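Local coordinates for unknown protein (Galdieria sulphuraria, PDB 2NYI), which is of unknown function but carries tandem ACT domains, a fold that in related proteins commonly binds small regulatory ligands such as amino acids, at residues T3-V8 with I48-L53; V8-S13 with F72-R77; G100-G105 with T137-G142. All blocks are in the same frame, centred on the assembly; numbering follows the deposited sequence. Where two conformers were deposited one is given.

Contact 1: residues T3-V8 with I48-L53; sequences TQSFVV and IVLVSL
Strands 4-8 and 48-53 run antiparallel at 152°, their axes 4.6 Å apart at closest, and three hydrogen-bonded pairs, Q4 with L53, F6 with V51 and V8 with V49, give six backbone bonds. The bond from F6 N to V51 O measures 2.8 Å. Between and beyond these pairs, CA-H groups of S5, V7, I48, L50 and S52 approach carbonyl oxygens of the opposite strand. F6, V8, V49, V51 and L53 share one face. The F6 ring has CG anti to its carbonyl carbon (chi1 -61°), and this swings CE2 to 4.0 Å from L53 CB. V51 O lies at the ring edge, near the ring plane, 3.7 Å from F6 CD2. Further along, V8 CG2 meets V51 CG2 at 3.9 Å, the two side chains crossing at a slant. On the other face V7 and L50 lie side by side and point the same way. Their methyls V7 CG2 and L50 CD2 close to 3.5 Å, a tight fit. V7 CG1 rests at 3.8 Å from I48 CG2. Q4 OE1 bonds to R78, which also makes a cation-pi contact with F6. On the V7 and L50 face, G42 of the second subunit packs on both, and its L41 on I48. Helix 59-68 packs on F6, V8 and V51 through I61. F22 of helix 18-28 meets V8 and V49, L26 meets V51, and strand 32-41 flanks 44-53.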
loop_
_atom_site.group_PDB
_atom_site.type_symbol
_atom_site.label_atom_id
_atom_site.label_comp_id
_atom_site.label_asym_id
_atom_site.label_seq_id
_atom_site.Cartn_x
_atom_site.Cartn_y
_atom_site.Cartn_z
ATOM N N THR A 3 -21.902 -7.971 -15.070
ATOM C CA THR A 3 -20.679 -7.925 -14.272
ATOM C C THR A 3 -20.855 -6.994 -13.071
ATOM O O THR A 3 -21.476 -5.939 -13.176
ATOM C CB THR A 3 -19.437 -7.540 -15.120
ATOM O OG1 THR A 3 -18.263 -7.546 -14.295
ATOM C CG2 THR A 3 -19.597 -6.161 -15.769
ATOM N N GLN A 4 -20.320 -7.401 -11.927
ATOM C CA GLN A 4 -20.417 -6.598 -10.714
ATOM C C GLN A 4 -19.016 -6.390 -10.168
ATOM O O GLN A 4 -18.152 -7.238 -10.371
ATOM C CB GLN A 4 -21.262 -7.307 -9.662
ATOM C CG GLN A 4 -22.644 -7.744 -10.142
ATOM C CD GLN A 4 -23.598 -6.591 -10.395
ATOM O OE1 GLN A 4 -23.385 -5.472 -9.925
ATOM N NE2 GLN A 4 -24.670 -6.867 -11.135
ATOM N N SER A 5 -18.812 -5.276 -9.470
ATOM C CA SER A 5 -17.509 -4.964 -8.855
ATOM C C SER A 5 -17.506 -5.179 -7.336
ATOM O O SER A 5 -18.468 -4.825 -6.645
ATOM C CB SER A 5 -17.098 -3.529 -9.181
ATOM O OG SER A 5 -15.872 -3.202 -8.517
ATOM N N PHE A 6 -16.417 -5.752 -6.823
ATOM C CA PHE A 6 -16.293 -6.051 -5.401
ATOM C C PHE A 6 -14.961 -5.491 -4.909
ATOM O O PHE A 6 -13.999 -5.404 -5.681
ATOM C CB PHE A 6 -16.336 -7.570 -5.158
ATOM C CG PHE A 6 -17.625 -8.208 -5.599
ATOM C CD1 PHE A 6 -18.696 -8.299 -4.734
ATOM C CD2 PHE A 6 -17.775 -8.660 -6.919
ATOM C CE1 PHE A 6 -19.921 -8.875 -5.163
ATOM C CE2 PHE A 6 -18.985 -9.231 -7.350
ATOM C CZ PHE A 6 -20.045 -9.342 -6.470
ATOM N N VAL A 7 -14.919 -5.089 -3.641
ATOM C CA VAL A 7 -13.688 -4.617 -3.004
ATOM C C VAL A 7 -13.262 -5.685 -2.019
ATOM O O VAL A 7 -14.043 -6.113 -1.159
ATOM C CB VAL A 7 -13.865 -3.267 -2.270
ATOM C CG1 VAL A 7 -12.500 -2.676 -1.926
ATOM C CG2 VAL A 7 -14.666 -2.291 -3.142
ATOM N N VAL A 8 -12.025 -6.133 -2.185
ATOM C CA VAL A 8 -11.445 -7.199 -1.394
ATOM C C VAL A 8 -10.222 -6.651 -0.652
ATOM O O VAL A 8 -9.389 -5.967 -1.259
ATOM C CB VAL A 8 -10.998 -8.378 -2.330
ATOM C CG1 VAL A 8 -10.255 -9.458 -1.547
ATOM C CG2 VAL A 8 -12.200 -8.958 -3.056
ATOM N N ILE A 48 -5.415 -4.362 -1.296
ATOM C CA ILE A 48 -6.808 -4.061 -1.609
ATOM C C ILE A 48 -6.948 -4.242 -3.124
ATOM O O ILE A 48 -6.081 -3.819 -3.894
ATOM C CB ILE A 48 -7.206 -2.645 -1.195
ATOM C CG1 ILE A 48 -6.909 -2.437 0.304
ATOM C CG2 ILE A 48 -8.732 -2.427 -1.452
ATOM C CD1 ILE A 48 -6.993 -0.978 0.743
ATOM N N VAL A 49 -8.016 -4.933 -3.518
ATOM C CA VAL A 49 -8.248 -5.251 -4.924
ATOM C C VAL A 49 -9.712 -4.967 -5.287
ATOM O O VAL A 49 -10.615 -5.294 -4.512
ATOM C CB VAL A 49 -7.944 -6.741 -5.193
ATOM C CG1 VAL A 49 -8.029 -7.059 -6.688
ATOM C CG2 VAL A 49 -6.541 -7.137 -4.640
ATOM N N LEU A 50 -9.913 -4.348 -6.458
ATOM C CA LEU A 50 -11.240 -4.250 -7.088
ATOM C C LEU A 50 -11.341 -5.433 -8.046
ATOM O O LEU A 50 -10.501 -5.611 -8.953
ATOM C CB LEU A 50 -11.452 -2.909 -7.815
ATOM C CG LEU A 50 -11.506 -1.679 -6.876
ATOM C CD1 LEU A 50 -11.456 -0.364 -7.636
ATOM C CD2 LEU A 50 -12.776 -1.738 -6.040
ATOM N N VAL A 51 -12.360 -6.245 -7.811
ATOM C CA VAL A 51 -12.514 -7.528 -8.495
ATOM C C VAL A 51 -13.853 -7.518 -9.214
ATOM O O VAL A 51 -14.868 -7.159 -8.610
ATOM C CB VAL A 51 -12.485 -8.710 -7.485
ATOM C CG1 VAL A 51 -12.864 -10.044 -8.168
ATOM C CG2 VAL A 51 -11.135 -8.830 -6.823
ATOM N N SER A 52 -13.841 -7.868 -10.505
ATOM C CA SER A 52 -15.075 -7.987 -11.295
ATOM C C SER A 52 -15.471 -9.441 -11.420
ATOM O O SER A 52 -14.617 -10.306 -11.635
ATOM C CB SER A 52 -14.898 -7.377 -12.695
ATOM O OG SER A 52 -14.729 -5.976 -12.595
ATOM N N LEU A 53 -16.767 -9.705 -11.254
ATOM C CA LEU A 53 -17.300 -11.054 -11.363
ATOM C C LEU A 53 -18.706 -10.991 -11.938
ATOM O O LEU A 53 -19.486 -10.099 -11.594
ATOM C CB LEU A 53 -17.303 -11.750 -9.987
ATOM C CG LEU A 53 -17.768 -13.214 -9.916
ATOM C CD1 LEU A 53 -16.815 -14.178 -10.648
ATOM C CD2 LEU A 53 -17.956 -13.658 -8.469
#

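Contact 2: residues V8-S13 with F72-R77; sequences VSVAGS and FQISTR
In the first four-stranded antiparallel sheet of the chain, which has the ACT-type strand order 2-3-1-4, the central strand 4-13 pairs with strand 73-78, outermost in this chain's sheet, through V8-S13 and F72-R77. The two run almost exactly antiparallel, at 178°. Two hydrogen-bonded pairs, S9 with S75 and A11 with Q73, supply four backbone bonds. A11 N to Q73 O is 2.8 Å, and S9 N to S75 O is longer at 3.0 Å. V8, V10, I74 and T76 point to the helix-covered face. V8 and T76 lie side by side there, with V8 CG2 3.9 Å from T76 OG1. That hydroxyl bonds to Q62 of helix 59-68. The F72 ring lies obliquely alongside the end of strand 8-13. Its chi1 of -77° sets CG beside the backbone N, and CD1 comes to 3.6 Å from G12 CA and 3.8 Å from V10 CG1. F72 CZ ends 3.5 Å from S13 O. On the other face S75 OG lies 3.7 Å from S9 CB, and Q73 NE2 approaches A11 CB at 3.8 Å. S9 OG itself bonds to D44 of the second subunit, which also forms a salt bridge with R77. The chemistry is thus divided between the faces. Apolar branches and one satisfied hydroxyl meet the helices, while small and polar groups face the partner chain, consistent with a sheet that is part of the dimer interface.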
loop_
_atom_site.group_PDB
_atom_site.type_symbol
_atom_site.label_atom_id
_atom_site.label_comp_id
_atom_site.label_asym_id
_atom_site.label_seq_id
_atom_site.Cartn_x
_atom_site.Cartn_y
_atom_site.Cartn_z
ATOM N N VAL A 8 -12.025 -6.133 -2.185
ATOM C CA VAL A 8 -11.445 -7.199 -1.394
ATOM C C VAL A 8 -10.222 -6.651 -0.652
ATOM O O VAL A 8 -9.389 -5.967 -1.259
ATOM C CB VAL A 8 -10.998 -8.378 -2.330
ATOM C CG1 VAL A 8 -10.255 -9.458 -1.547
ATOM C CG2 VAL A 8 -12.200 -8.958 -3.056
ATOM N N SER A 9 -10.150 -6.920 0.650
ATOM C CA SER A 9 -8.977 -6.594 1.470
ATOM C C SER A 9 -8.366 -7.883 1.990
ATOM O O SER A 9 -9.093 -8.782 2.433
ATOM C CB SER A 9 -9.385 -5.716 2.665
ATOM O OG SER A 9 -9.629 -4.375 2.249
ATOM N N VAL A 10 -7.038 -7.970 1.942
ATOM C CA VAL A 10 -6.304 -9.147 2.410
ATOM C C VAL A 10 -5.185 -8.630 3.309
ATOM O O VAL A 10 -4.445 -7.702 2.922
ATOM C CB VAL A 10 -5.680 -9.926 1.215
ATOM C CG1 VAL A 10 -4.826 -11.144 1.693
ATOM C CG2 VAL A 10 -6.749 -10.359 0.211
ATOM N N ALA A 11 -5.038 -9.234 4.478
ATOM C CA ALA A 11 -3.923 -8.910 5.360
ATOM C C ALA A 11 -3.429 -10.158 6.074
ATOM O O ALA A 11 -4.222 -11.038 6.455
ATOM C CB ALA A 11 -4.358 -7.850 6.389
ATOM N N GLY A 12 -2.119 -10.236 6.250
ATOM C CA GLY A 12 -1.500 -11.365 6.948
ATOM C C GLY A 12 0.003 -11.213 6.990
ATOM O O GLY A 12 0.545 -10.164 6.619
ATOM N N SER A 13 0.683 -12.240 7.485
ATOM C CA SER A 13 2.147 -12.225 7.512
ATOM C C SER A 13 2.689 -12.458 6.118
ATOM O O SER A 13 2.199 -13.324 5.375
ATOM C CB SER A 13 2.693 -13.294 8.465
ATOM O OG SER A 13 2.131 -13.111 9.751
ATOM N N PHE A 72 -5.075 -15.946 6.433
ATOM C CA PHE A 72 -5.147 -14.521 6.076
ATOM C C PHE A 72 -6.474 -13.918 6.483
ATOM O O PHE A 72 -7.494 -14.614 6.536
ATOM C CB PHE A 72 -4.867 -14.298 4.583
ATOM C CG PHE A 72 -3.411 -14.374 4.244
ATOM C CD1 PHE A 72 -2.670 -13.215 4.072
ATOM C CD2 PHE A 72 -2.769 -15.602 4.152
ATOM C CE1 PHE A 72 -1.304 -13.278 3.786
ATOM C CE2 PHE A 72 -1.401 -15.686 3.857
ATOM C CZ PHE A 72 -0.662 -14.515 3.699
ATOM N N GLN A 73 -6.439 -12.640 6.831
ATOM C CA GLN A 73 -7.633 -11.870 7.146
ATOM C C GLN A 73 -8.148 -11.297 5.823
ATOM O O GLN A 73 -7.487 -10.447 5.210
ATOM C CB GLN A 73 -7.238 -10.746 8.114
ATOM C CG GLN A 73 -8.262 -9.656 8.360
ATOM C CD GLN A 73 -7.700 -8.545 9.260
ATOM O OE1 GLN A 73 -7.540 -8.753 10.466
ATOM N NE2 GLN A 73 -7.393 -7.366 8.672
ATOM N N ILE A 74 -9.327 -11.764 5.399
ATOM C CA ILE A 74 -9.873 -11.457 4.079
ATOM C C ILE A 74 -11.307 -10.947 4.227
ATOM O O ILE A 74 -12.098 -11.533 4.978
ATOM C CB ILE A 74 -9.885 -12.710 3.162
ATOM C CG1 ILE A 74 -8.465 -13.242 2.927
ATOM C CG2 ILE A 74 -10.578 -12.421 1.800
ATOM C CD1 ILE A 74 -8.448 -14.674 2.428
ATOM N N SER A 75 -11.642 -9.885 3.500
ATOM C CA SER A 75 -13.044 -9.425 3.449
ATOM C C SER A 75 -13.401 -9.078 2.013
ATOM O O SER A 75 -12.531 -8.694 1.232
ATOM C CB SER A 75 -13.292 -8.240 4.390
ATOM O OG SER A 75 -12.591 -7.082 3.961
ATOM N N THR A 76 -14.674 -9.262 1.672
ATOM C CA THR A 76 -15.176 -8.993 0.334
ATOM C C THR A 76 -16.507 -8.263 0.531
ATOM O O THR A 76 -17.349 -8.731 1.304
ATOM C CB THR A 76 -15.438 -10.331 -0.454
ATOM O OG1 THR A 76 -14.234 -11.103 -0.537
ATOM C CG2 THR A 76 -15.936 -10.057 -1.881
ATOM N N ARG A 77 -16.704 -7.150 -0.172
ATOM C CA ARG A 77 -17.982 -6.442 -0.146
ATOM C C ARG A 77 -18.256 -5.892 -1.531
ATOM O O ARG A 77 -17.329 -5.741 -2.332
ATOM C CB ARG A 77 -17.980 -5.296 0.862
ATOM C CG ARG A 77 -16.977 -4.195 0.559
ATOM C CD ARG A 77 -17.116 -3.011 1.487
ATOM N NE ARG A 77 -16.088 -2.010 1.203
ATOM C CZ ARG A 77 -16.208 -1.022 0.309
ATOM N NH1 ARG A 77 -17.318 -0.863 -0.413
ATOM N NH2 ARG A 77 -15.210 -0.174 0.140
#

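Contact 3: residues G100-G105 with T137-G142; sequences GPDSEG and TLFRMG
In both D102 (chi1 -171°) and F139 (chi1 167°) CG lies opposite the backbone N and beside the carbonyl carbon; with these torsions the carboxylate and the ring meet where the loop passes the strand. D102 OD1 approaches the ring obliquely and comes to 3.7 Å from F139 CD1. The two side chains cross at about a right angle, yet the carboxylate and ring planes are only 14° apart. D102 CB sits 3.4 Å from T137 O and 3.9 Å from T137 CG2. The loop backbone grips the strand with three bonds. F139 N gives a bond to G100 O at 2.8 Å, nearly straight on to the carbonyl. G100 N returns one to F139 O, longer at 3.2 Å. D102 N then bonds to T137 O at 2.7 Å, with the donor tilted somewhat out of the carbonyl plane. In the second ACT-like unit, this is the point where strand 91-99 ends and the chain turns off toward helix 106-116. The corner falls at G100, and the bond to CB of P101 points away from strand 137-148. L138 CD1 lies 3.4 Å from G100 O, a close methyl-to-carbonyl contact beside the F139 N bond. A water takes a hydrogen bond from T137 N and gives a weak one to D102 O. T128 of strand 120-130 touches both D102 and T137. The F139 ring turns inward and meets I106 and V107 of helix 106-116, with V98 and T126 packed against it from the sheet.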
loop_
_atom_site.group_PDB
_atom_site.type_symbol
_atom_site.label_atom_id
_atom_site.label_comp_id
_atom_site.label_asym_id
_atom_site.label_seq_id
_atom_site.Cartn_x
_atom_site.Cartn_y
_atom_site.Cartn_z
ATOM N N GLY A 100 13.012 16.056 6.975
ATOM C CA GLY A 100 13.816 16.747 7.978
ATOM C C GLY A 100 14.219 15.810 9.102
ATOM O O GLY A 100 14.075 14.602 8.968
ATOM N N PRO A 101 14.704 16.368 10.234
ATOM C CA PRO A 101 15.054 15.514 11.374
ATOM C C PRO A 101 13.805 14.765 11.828
ATOM O O PRO A 101 12.719 15.343 11.833
ATOM C CB PRO A 101 15.457 16.516 12.463
ATOM C CG PRO A 101 15.766 17.778 11.746
ATOM C CD PRO A 101 14.908 17.796 10.519
ATOM N N ASP A 102 13.960 13.492 12.174
ATOM C CA ASP A 102 12.871 12.729 12.774
ATOM C C ASP A 102 12.588 13.218 14.198
ATOM O O ASP A 102 13.493 13.665 14.907
ATOM C CB ASP A 102 13.172 11.240 12.768
ATOM C CG ASP A 102 11.974 10.401 13.190
ATOM O OD1 ASP A 102 10.842 10.697 12.752
ATOM O OD2 ASP A 102 12.161 9.440 13.951
ATOM N N SER A 103 11.321 13.149 14.584
ATOM C CA SER A 103 10.852 13.513 15.907
ATOM C C SER A 103 9.536 12.784 16.181
ATOM O O SER A 103 8.878 12.303 15.249
ATOM C CB SER A 103 10.672 15.030 16.015
ATOM O OG SER A 103 9.577 15.485 15.245
ATOM N N GLU A 104 9.164 12.688 17.458
ATOM C CA GLU A 104 7.936 11.997 17.871
ATOM C C GLU A 104 6.676 12.595 17.216
ATOM O O GLU A 104 5.723 11.869 16.928
ATOM C CB GLU A 104 7.805 12.024 19.408
ATOM C CG GLU A 104 6.695 11.135 20.016
ATOM C CD GLU A 104 6.533 11.310 21.540
ATOM O OE1 GLU A 104 7.550 11.552 22.233
ATOM O OE2 GLU A 104 5.389 11.191 22.055
ATOM N N GLY A 105 6.690 13.904 16.958
ATOM C CA GLY A 105 5.468 14.612 16.553
ATOM C C GLY A 105 5.199 14.958 15.090
ATOM O O GLY A 105 4.120 15.464 14.785
ATOM N N THR A 137 18.463 11.202 12.861
ATOM C CA THR A 137 17.685 10.279 12.046
ATOM C C THR A 137 16.866 11.129 11.095
ATOM O O THR A 137 16.182 12.070 11.524
ATOM C CB THR A 137 16.790 9.359 12.908
ATOM O OG1 THR A 137 17.620 8.464 13.661
ATOM C CG2 THR A 137 15.863 8.511 12.030
ATOM N N LEU A 138 16.995 10.843 9.802
ATOM C CA LEU A 138 16.255 11.579 8.781
ATOM C C LEU A 138 14.875 10.951 8.633
ATOM O O LEU A 138 14.737 9.734 8.682
ATOM C CB LEU A 138 16.994 11.572 7.444
ATOM C CG LEU A 138 16.365 12.457 6.344
ATOM C CD1 LEU A 138 16.502 13.962 6.659
ATOM C CD2 LEU A 138 16.935 12.140 4.959
ATOM N N PHE A 139 13.872 11.814 8.500
ATOM C CA PHE A 139 12.494 11.406 8.282
ATOM C C PHE A 139 12.118 11.856 6.883
ATOM O O PHE A 139 12.394 12.992 6.506
ATOM C CB PHE A 139 11.581 12.057 9.322
ATOM C CG PHE A 139 10.106 11.951 8.991
ATOM C CD1 PHE A 139 9.387 10.798 9.316
ATOM C CD2 PHE A 139 9.448 13.009 8.351
ATOM C CE1 PHE A 139 8.002 10.689 9.002
ATOM C CE2 PHE A 139 8.086 12.931 8.053
ATOM C CZ PHE A 139 7.359 11.762 8.376
ATOM N N ARG A 140 11.495 10.963 6.108
ATOM C CA ARG A 140 10.955 11.336 4.801
ATOM C C ARG A 140 9.521 10.857 4.693
ATOM O O ARG A 140 9.214 9.745 5.118
ATOM C CB ARG A 140 11.769 10.698 3.679
ATOM C CG ARG A 140 13.144 11.335 3.446
ATOM C CD ARG A 140 13.554 11.132 1.995
ATOM N NE ARG A 140 15.003 11.111 1.818
ATOM C CZ ARG A 140 15.700 10.052 1.412
ATOM N NH1 ARG A 140 15.089 8.905 1.123
ATOM N NH2 ARG A 140 17.017 10.142 1.289
HETATM N N MSE A 141 8.656 11.703 4.142
HETATM C CA MSE A 141 7.271 11.315 3.897
HETATM C C MSE A 141 6.880 11.686 2.484
HETATM O O MSE A 141 7.173 12.776 2.015
HETATM C CB MSE A 141 6.340 11.986 4.897
HETATM C CG MSE A 141 4.888 11.810 4.557
HETATM SE SE MSE A 141 3.780 12.604 5.928
HETATM C CE MSE A 141 2.529 13.042 4.910
ATOM N N GLY A 142 6.233 10.766 1.788
ATOM C CA GLY A 142 5.707 11.069 0.462
ATOM C C GLY A 142 4.257 10.646 0.444
ATOM O O GLY A 142 3.917 9.538 0.876
HETATM O O HOH W 1 16.767 13.268 14.648
#

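From the N terminus, strand 4-13 is used twice. Contact 1 closes the loop that runs through helix 18-28 and strand 32-41 and returns on 44-53. Contact 2 closes a longer one that adds helix 59-68 and ends on 73-78. The two share V8 and cross along the chain. They touch in space, where V7 N probably bonds to R77 O, and together join three neighbouring strands of the first sheet. Contact 3 follows in series. It closes a separate loop through helix 106-116 and strand 120-130 in the second sheet. Its centre lies about 36 Å from that of contact 1 and 31 Å from that of contact 2.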